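Local coordinates for DUF596 domain-containing protein (Neisseria meningitidis, PDB 2O5H) that is of unknown function, belongs to the DUF596 family and forms a two-chain assembly of small, mainly helical alpha-beta subunits, at residues Lys14-Gln17 and Asp18-Glu22; Gln86-Arg89 and Glu90-Glu94; Phe108-Gly111 and Met112-Thr115. All blocks are in the same frame, centred on the assembly; numbering follows the deposited sequence.

Interaction 1: residues Lys14-Gln17 and Asp18-Glu22; sequences KRYQ and DRLEE
With CG of Tyr16 anti to the backbone N (chi1 -179°), its phenol is carried forward along the chain to meet Arg19 and Leu20, while Arg19 sets its own CG between backbone N and carbonyl carbon (chi1 58°) and rises beside the ring. The arginine chain crosses the tyrosine at about a right angle: its CG and CD pass the CD1-CE1 side, and Arg19 NE comes to 3.5 Å from Tyr16 CE1. Guanidinium and ring planes are 24° apart, and the approach is oblique. Leu20 takes the other side of the ring, its CD1 lying near the ring plane at the edge, 3.8 Å from Tyr16 CE2. Both polar ends share Asp23, one turn beyond Arg19: its OD2 takes the Tyr16 hydroxyl bond and the salt bridge from Arg19 NE, which should fix the rotation of both groups, and Asp43 pairs with the Arg19 NH2. In the backbone, Arg19 N donates to Tyr16 O over 3.0 Å, and Leu20 N makes a weak bond to Gln17 O. A water bonded to Gln17 O, 2.9 Å away, also accepts from Glu21 N. Tyr16 packs on Ala54, Ile57 and Leu58 of helix 48-64 and meets Phe44 edge-to-face, while Tyr30 of the second subunit packs on Arg19. The arrangement is that of a short turn joining two consecutive helices, 3-16 and 20-30, with Arg19 at the N-cap position of the second.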
loop_
_atom_site.group_PDB
_atom_site.type_symbol
_atom_site.label_atom_id
_atom_site.label_comp_id
_atom_site.label_asym_id
_atom_site.label_seq_id
_atom_site.Cartn_x
_atom_site.Cartn_y
_atom_site.Cartn_z
ATOM N N LYS A 14 -9.017 13.786 -16.901
ATOM C CA LYS A 14 -10.182 14.548 -16.447
ATOM C C LYS A 14 -11.088 13.787 -15.482
ATOM O O LYS A 14 -11.535 14.344 -14.463
ATOM C CB LYS A 14 -10.976 15.045 -17.655
ATOM C CG LYS A 14 -11.889 16.202 -17.337
ATOM C CD LYS A 14 -12.206 17.032 -18.577
ATOM C CE LYS A 14 -13.517 17.784 -18.360
ATOM N NZ LYS A 14 -13.932 18.567 -19.568
ATOM N N ARG A 15 -11.370 12.521 -15.785
ATOM C CA ARG A 15 -12.213 11.712 -14.916
ATOM C C ARG A 15 -11.548 11.450 -13.565
ATOM O O ARG A 15 -12.233 11.421 -12.562
ATOM C CB ARG A 15 -12.617 10.404 -15.590
ATOM C CG ARG A 15 -13.469 10.635 -16.834
ATOM C CD ARG A 15 -14.040 9.339 -17.397
ATOM N NE ARG A 15 -13.076 8.667 -18.267
ATOM C CZ ARG A 15 -12.467 7.525 -17.955
ATOM N NH1 ARG A 15 -12.756 6.947 -16.813
ATOM N NH2 ARG A 15 -11.592 6.964 -18.787
ATOM N N TYR A 16 -10.228 11.290 -13.538
ATOM C CA TYR A 16 -9.536 11.006 -12.264
ATOM C C TYR A 16 -9.557 12.219 -11.315
ATOM O O TYR A 16 -9.595 12.081 -10.080
ATOM C CB TYR A 16 -8.106 10.423 -12.466
ATOM C CG TYR A 16 -7.446 10.132 -11.119
ATOM C CD1 TYR A 16 -7.803 8.999 -10.373
ATOM C CD2 TYR A 16 -6.530 11.029 -10.565
ATOM C CE1 TYR A 16 -7.249 8.755 -9.139
ATOM C CE2 TYR A 16 -5.979 10.821 -9.312
ATOM C CZ TYR A 16 -6.339 9.683 -8.595
ATOM O OH TYR A 16 -5.767 9.489 -7.359
ATOM N N GLN A 17 -9.626 13.418 -11.898
ATOM C CA GLN A 17 -9.645 14.671 -11.140
ATOM C C GLN A 17 -10.643 14.723 -9.998
ATOM O O GLN A 17 -10.358 15.318 -8.964
ATOM C CB GLN A 17 -9.844 15.858 -12.085
ATOM C CG GLN A 17 -8.892 17.032 -11.804
ATOM C CD GLN A 17 -7.405 16.624 -11.786
ATOM O OE1 GLN A 17 -6.996 15.633 -12.417
ATOM N NE2 GLN A 17 -6.594 17.402 -11.069
ATOM N N ASP A 18 -11.802 14.086 -10.163
ATOM C CA ASP A 18 -12.872 14.120 -9.153
ATOM C C ASP A 18 -12.649 13.212 -7.916
ATOM O O ASP A 18 -13.462 13.220 -6.979
ATOM C CB ASP A 18 -14.227 13.780 -9.791
ATOM C CG ASP A 18 -14.405 14.384 -11.184
ATOM O OD1 ASP A 18 -13.686 15.345 -11.548
ATOM O OD2 ASP A 18 -15.287 13.893 -11.917
ATOM N N ARG A 19 -11.591 12.407 -7.917
ATOM C CA ARG A 19 -11.209 11.653 -6.690
ATOM C C ARG A 19 -9.793 11.977 -6.224
ATOM O O ARG A 19 -9.314 11.400 -5.238
ATOM C CB ARG A 19 -11.357 10.140 -6.900
ATOM C CG ARG A 19 -10.520 9.592 -8.088
ATOM C CD ARG A 19 -10.644 8.098 -8.208
ATOM N NE ARG A 19 -9.849 7.359 -7.206
ATOM C CZ ARG A 19 -10.100 6.119 -6.846
ATOM N NH1 ARG A 19 -11.161 5.503 -7.363
ATOM N NH2 ARG A 19 -9.301 5.496 -5.957
ATOM N N LEU A 20 -9.106 12.880 -6.929
ATOM C CA LEU A 20 -7.698 13.170 -6.635
ATOM C C LEU A 20 -7.475 13.584 -5.171
ATOM O O LEU A 20 -6.572 13.074 -4.517
ATOM C CB LEU A 20 -7.129 14.228 -7.603
ATOM C CG LEU A 20 -5.732 14.821 -7.348
ATOM C CD1 LEU A 20 -4.632 13.756 -7.314
ATOM C CD2 LEU A 20 -5.343 15.842 -8.383
ATOM N N GLU A 21 -8.304 14.499 -4.669
ATOM C CA GLU A 21 -8.087 15.092 -3.337
ATOM C C GLU A 21 -8.267 14.063 -2.247
ATOM O O GLU A 21 -7.480 13.991 -1.301
ATOM C CB GLU A 21 -9.004 16.291 -3.096
ATOM C CG GLU A 21 -8.616 17.528 -3.896
ATOM C CD GLU A 21 -7.170 17.954 -3.651
ATOM O OE1 GLU A 21 -6.703 17.813 -2.490
ATOM O OE2 GLU A 21 -6.513 18.436 -4.616
ATOM N N GLU A 22 -9.311 13.260 -2.405
ATOM C CA GLU A 22 -9.591 12.172 -1.494
ATOM C C GLU A 22 -8.406 11.191 -1.462
ATOM O O GLU A 22 -7.994 10.706 -0.382
ATOM C CB GLU A 22 -10.850 11.462 -1.978
ATOM C CG GLU A 22 -11.701 10.860 -0.878
ATOM C CD GLU A 22 -12.263 9.502 -1.275
ATOM O OE1 GLU A 22 -12.928 9.438 -2.348
ATOM O OE2 GLU A 22 -12.025 8.510 -0.521
HETATM O O HOH W 1 -10.533 15.698 -6.046
#

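Interaction 2: residues Gln86-Arg89 and Glu90-Glu94; sequences QIFR and EVWPE
Gln86 and Glu90 lie one turn apart on helix 81-91, and their side chains run across one another on its outer side where the helix unwinds at its C-terminal end. The amide and carboxylate planes are turned 51° apart, and the touching is done mainly by the aliphatic part of the glutamate: Gln86 NE2 is 3.6 Å from Glu90 CG. The bend of the glutamine at chi2 (52°) brings its amide back over that methylene, while the glutamate extends beyond CG. In the backbone of the same turn, Glu90 N donates to Gln86 O over 3.0 Å, an ordinary helical bond.

Farther on the pattern shortens. Val91 N turns to Phe88 O at 3.1 Å, three residues back, its donor standing above the carbonyl plane, and Trp92 N makes a weak bond to Arg89 O. This tightening marks the last turn before the chain leaves the helix. On the inner side, Phe88 and Trp92 meet only loosely: Trp92 CZ3 sits at the edge of the phenylalanine ring, near its plane, 4.4 Å from Phe88 CD2. Phe88 meets Phe59, and Trp92 meets Phe55 and Phe56, all on helix 48-64. Arg89, extended from CG to NE, reaches Glu85 and Glu53 through salt bridges. Pro93 follows Trp92 directly and covers part of one indole face, its CD standing 3.6 Å above the plane of the Trp92 ring and displaced toward the rim.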
loop_
_atom_site.group_PDB
_atom_site.type_symbol
_atom_site.label_atom_id
_atom_site.label_comp_id
_atom_site.label_asym_id
_atom_site.label_seq_id
_atom_site.Cartn_x
_atom_site.Cartn_y
_atom_site.Cartn_z
ATOM N N GLN A 86 8.877 10.278 -15.896
ATOM C CA GLN A 86 9.527 9.729 -17.093
ATOM C C GLN A 86 10.422 8.560 -16.718
ATOM O O GLN A 86 10.488 7.550 -17.438
ATOM C CB GLN A 86 10.349 10.809 -17.846
ATOM C CG GLN A 86 10.724 10.427 -19.270
ATOM C CD GLN A 86 9.487 9.981 -20.083
ATOM O OE1 GLN A 86 8.601 10.778 -20.339
ATOM N NE2 GLN A 86 9.403 8.689 -20.411
ATOM N N ILE A 87 11.092 8.707 -15.579
ATOM C CA ILE A 87 11.996 7.691 -15.050
ATOM C C ILE A 87 11.199 6.393 -14.796
ATOM O O ILE A 87 11.587 5.304 -15.254
ATOM C CB ILE A 87 12.705 8.267 -13.767
ATOM C CG1 ILE A 87 13.765 9.293 -14.221
ATOM C CG2 ILE A 87 13.310 7.130 -12.818
ATOM C CD1 ILE A 87 14.400 10.130 -13.069
ATOM N N PHE A 88 10.059 6.540 -14.132
ATOM C CA PHE A 88 9.168 5.406 -13.877
ATOM C C PHE A 88 8.483 4.837 -15.127
ATOM O O PHE A 88 8.481 3.625 -15.306
ATOM C CB PHE A 88 8.119 5.803 -12.836
ATOM C CG PHE A 88 8.587 5.642 -11.403
ATOM C CD1 PHE A 88 9.601 6.466 -10.866
ATOM C CD2 PHE A 88 8.003 4.664 -10.579
ATOM C CE1 PHE A 88 10.041 6.301 -9.531
ATOM C CE2 PHE A 88 8.436 4.499 -9.232
ATOM C CZ PHE A 88 9.441 5.322 -8.710
ATOM N N ARG A 89 7.931 5.699 -15.982
ATOM C CA ARG A 89 7.348 5.241 -17.261
ATOM C C ARG A 89 8.315 4.417 -18.121
ATOM O O ARG A 89 7.908 3.414 -18.737
ATOM C CB ARG A 89 6.745 6.408 -18.070
ATOM C CG ARG A 89 5.343 6.776 -17.556
ATOM C CD ARG A 89 4.651 7.702 -18.494
ATOM N NE ARG A 89 3.490 8.341 -17.903
ATOM C CZ ARG A 89 2.248 7.860 -17.942
ATOM N NH1 ARG A 89 1.983 6.703 -18.541
ATOM N NH2 ARG A 89 1.270 8.549 -17.359
ATOM N N GLU A 90 9.588 4.802 -18.129
ATOM C CA GLU A 90 10.554 4.130 -18.967
ATOM C C GLU A 90 10.730 2.660 -18.631
ATOM O O GLU A 90 11.115 1.890 -19.501
ATOM C CB GLU A 90 11.911 4.871 -18.974
ATOM C CG GLU A 90 11.809 6.149 -19.801
ATOM C CD GLU A 90 13.142 6.703 -20.266
ATOM O OE1 GLU A 90 14.165 5.982 -20.198
ATOM O OE2 GLU A 90 13.163 7.871 -20.716
ATOM N N VAL A 91 10.413 2.269 -17.391
ATOM C CA VAL A 91 10.659 0.911 -16.903
ATOM C C VAL A 91 9.347 0.265 -16.401
ATOM O O VAL A 91 9.341 -0.833 -15.852
ATOM C CB VAL A 91 11.737 0.916 -15.748
ATOM C CG1 VAL A 91 13.115 1.239 -16.295
ATOM C CG2 VAL A 91 11.367 1.917 -14.644
ATOM N N TRP A 92 8.233 0.964 -16.613
ATOM C CA TRP A 92 6.939 0.508 -16.124
ATOM C C TRP A 92 6.608 -0.848 -16.766
ATOM O O TRP A 92 6.730 -1.018 -17.985
ATOM C CB TRP A 92 5.859 1.534 -16.487
ATOM C CG TRP A 92 4.577 1.341 -15.758
ATOM C CD1 TRP A 92 3.424 0.776 -16.240
ATOM C CD2 TRP A 92 4.316 1.741 -14.412
ATOM N NE1 TRP A 92 2.446 0.807 -15.243
ATOM C CE2 TRP A 92 2.972 1.411 -14.124
ATOM C CE3 TRP A 92 5.101 2.347 -13.407
ATOM C CZ2 TRP A 92 2.395 1.632 -12.856
ATOM C CZ3 TRP A 92 4.499 2.612 -12.140
ATOM C CH2 TRP A 92 3.161 2.268 -11.897
ATOM N N PRO A 93 6.166 -1.826 -15.948
ATOM C CA PRO A 93 5.772 -3.126 -16.521
ATOM C C PRO A 93 4.745 -3.027 -17.648
ATOM O O PRO A 93 3.859 -2.146 -17.623
ATOM C CB PRO A 93 5.103 -3.821 -15.324
ATOM C CG PRO A 93 5.913 -3.279 -14.128
ATOM C CD PRO A 93 5.939 -1.800 -14.485
ATOM N N GLU A 94 4.824 -3.991 -18.568
ATOM C CA GLU A 94 3.912 -4.084 -19.687
ATOM C C GLU A 94 2.525 -4.592 -19.321
ATOM O O GLU A 94 1.592 -4.345 -20.050
ATOM C CB GLU A 94 4.520 -4.956 -20.775
ATOM C CG GLU A 94 5.717 -4.305 -21.500
ATOM C CD GLU A 94 6.216 -5.159 -22.673
ATOM O OE1 GLU A 94 6.311 -6.381 -22.524
ATOM O OE2 GLU A 94 6.464 -4.618 -23.762
#

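Interaction 3: residues Phe108-Gly111 and Met112-Thr115; sequences FDIG and MWLT
A capped helix N-terminus brings Asp109 and Met112 together at the start of helix 110-116. Asp109 occupies the N-cap position, and its OD1 accepts from Met112 N over 2.9 Å, met nearly along the C-O axis. The chi1 of 65° places the carboxylate between the backbone N and the carbonyl carbon, turned back over the first turn, where it takes up a main-chain N-H. Residue 112 is a selenomethionine, and its side chain crosses the aspartate at about a right angle, with Met112 CG 3.2 Å from Asp109 OD1.

Phe108, the residue preceding the cap, also packs on Met112. Its ring receives Met112 CB over one face in a CH-pi contact, 4.1 Å from CB to the centroid, whereas the selenium approaches obliquely in a Met-aromatic contact at 5.0 Å from the Phe108 centroid. The ring also reaches the next residue, Phe108 CE2 lying 3.7 Å from Trp113 CB.

Within this short alpha-helix, Trp113 N donates to Asp109 O and Leu114 N to Ile110 O. Ile110 and Leu114 run alongside each other, and both touch Trp38 of helix 34-41. Thr115 OG1 gives its hydrogen to Gly111 O at 2.9 Å, a second grip on a carbonyl that holds Thr115 N only weakly. Thr115 of the second subunit packs on Met112.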
loop_
_atom_site.group_PDB
_atom_site.type_symbol
_atom_site.label_atom_id
_atom_site.label_comp_id
_atom_site.label_asym_id
_atom_site.label_seq_id
_atom_site.Cartn_x
_atom_site.Cartn_y
_atom_site.Cartn_z
ATOM N N PHE A 108 4.015 -12.401 -10.319
ATOM C CA PHE A 108 4.597 -11.083 -10.113
ATOM C C PHE A 108 3.645 -10.018 -10.635
ATOM O O PHE A 108 3.077 -10.156 -11.733
ATOM C CB PHE A 108 5.955 -11.015 -10.796
ATOM C CG PHE A 108 6.847 -9.926 -10.281
ATOM C CD1 PHE A 108 7.635 -10.135 -9.136
ATOM C CD2 PHE A 108 6.960 -8.739 -10.957
ATOM C CE1 PHE A 108 8.481 -9.140 -8.653
ATOM C CE2 PHE A 108 7.801 -7.735 -10.485
ATOM C CZ PHE A 108 8.572 -7.948 -9.327
ATOM N N ASP A 109 3.423 -8.984 -9.842
ATOM C CA ASP A 109 2.494 -7.951 -10.213
ATOM C C ASP A 109 3.046 -6.554 -9.978
ATOM O O ASP A 109 4.129 -6.418 -9.432
ATOM C CB ASP A 109 1.127 -8.177 -9.551
ATOM C CG ASP A 109 1.161 -8.074 -8.037
ATOM O OD1 ASP A 109 2.075 -7.455 -7.451
ATOM O OD2 ASP A 109 0.225 -8.630 -7.425
ATOM N N ILE A 110 2.298 -5.534 -10.373
ATOM C CA ILE A 110 2.773 -4.155 -10.265
ATOM C C ILE A 110 3.030 -3.718 -8.813
ATOM O O ILE A 110 3.947 -2.945 -8.558
ATOM C CB ILE A 110 1.786 -3.183 -10.954
ATOM C CG1 ILE A 110 2.307 -1.749 -10.907
ATOM C CG2 ILE A 110 0.393 -3.336 -10.392
ATOM C CD1 ILE A 110 3.425 -1.572 -11.863
ATOM N N GLY A 111 2.188 -4.176 -7.885
ATOM C CA GLY A 111 2.437 -3.974 -6.451
ATOM C C GLY A 111 3.821 -4.474 -6.025
ATOM O O GLY A 111 4.575 -3.775 -5.322
HETATM N N MSE A 112 4.153 -5.700 -6.424
HETATM C CA MSE A 112 5.454 -6.287 -6.075
HETATM C C MSE A 112 6.614 -5.528 -6.701
HETATM O O MSE A 112 7.630 -5.286 -6.046
HETATM C CB MSE A 112 5.513 -7.735 -6.522
HETATM C CG MSE A 112 4.567 -8.588 -5.719
HETATM SE SE MSE A 112 4.509 -10.446 -6.328
HETATM C CE MSE A 112 2.720 -10.883 -5.709
ATOM N N TRP A 113 6.459 -5.159 -7.978
ATOM C CA TRP A 113 7.458 -4.332 -8.686
ATOM C C TRP A 113 7.744 -3.005 -7.940
ATOM O O TRP A 113 8.917 -2.586 -7.743
ATOM C CB TRP A 113 6.974 -4.102 -10.135
ATOM C CG TRP A 113 7.955 -3.363 -11.023
ATOM C CD1 TRP A 113 8.953 -3.900 -11.756
ATOM C CD2 TRP A 113 8.006 -1.942 -11.244
ATOM N NE1 TRP A 113 9.651 -2.901 -12.416
ATOM C CE2 TRP A 113 9.080 -1.691 -12.115
ATOM C CE3 TRP A 113 7.222 -0.859 -10.802
ATOM C CZ2 TRP A 113 9.387 -0.397 -12.588
ATOM C CZ3 TRP A 113 7.553 0.421 -11.215
ATOM C CH2 TRP A 113 8.629 0.640 -12.125
ATOM N N LEU A 114 6.675 -2.358 -7.505
ATOM C CA LEU A 114 6.774 -1.114 -6.734
ATOM C C LEU A 114 7.402 -1.329 -5.347
ATOM O O LEU A 114 7.927 -0.399 -4.762
ATOM C CB LEU A 114 5.415 -0.442 -6.645
ATOM C CG LEU A 114 4.903 0.289 -7.920
ATOM C CD1 LEU A 114 3.443 0.712 -7.708
ATOM C CD2 LEU A 114 5.816 1.520 -8.262
ATOM N N THR A 115 7.407 -2.572 -4.879
ATOM C CA THR A 115 8.080 -2.943 -3.611
ATOM C C THR A 115 9.550 -3.240 -3.767
ATOM O O THR A 115 10.334 -2.873 -2.896
ATOM C CB THR A 115 7.409 -4.127 -2.973
ATOM O OG1 THR A 115 6.033 -3.839 -2.848
ATOM C CG2 THR A 115 7.999 -4.478 -1.565
#

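How the interactions relate
Interactions 2 and 3 form one packed region, while interaction 1 stands apart on the opposite side of the chain's centre. The centres of interactions 2 and 3 are about 13 Å apart, and the two touch where the chain leaving helix 81-91 meets helix 110-116: Trp92 CZ2 lies 3.5 Å from Ile110 CD1, and Pro93 CG 3.7 Å from Trp113 CG. Interaction 1 is about 23 Å from interaction 2 and 24 Å from interaction 3, centre to centre, without touching either. Helix 48-64 is common to interactions 1 and 2, packing on Tyr16 of the first and on Phe88 and Trp92 of the second. Interactions 1 and 3 each also meet the second subunit.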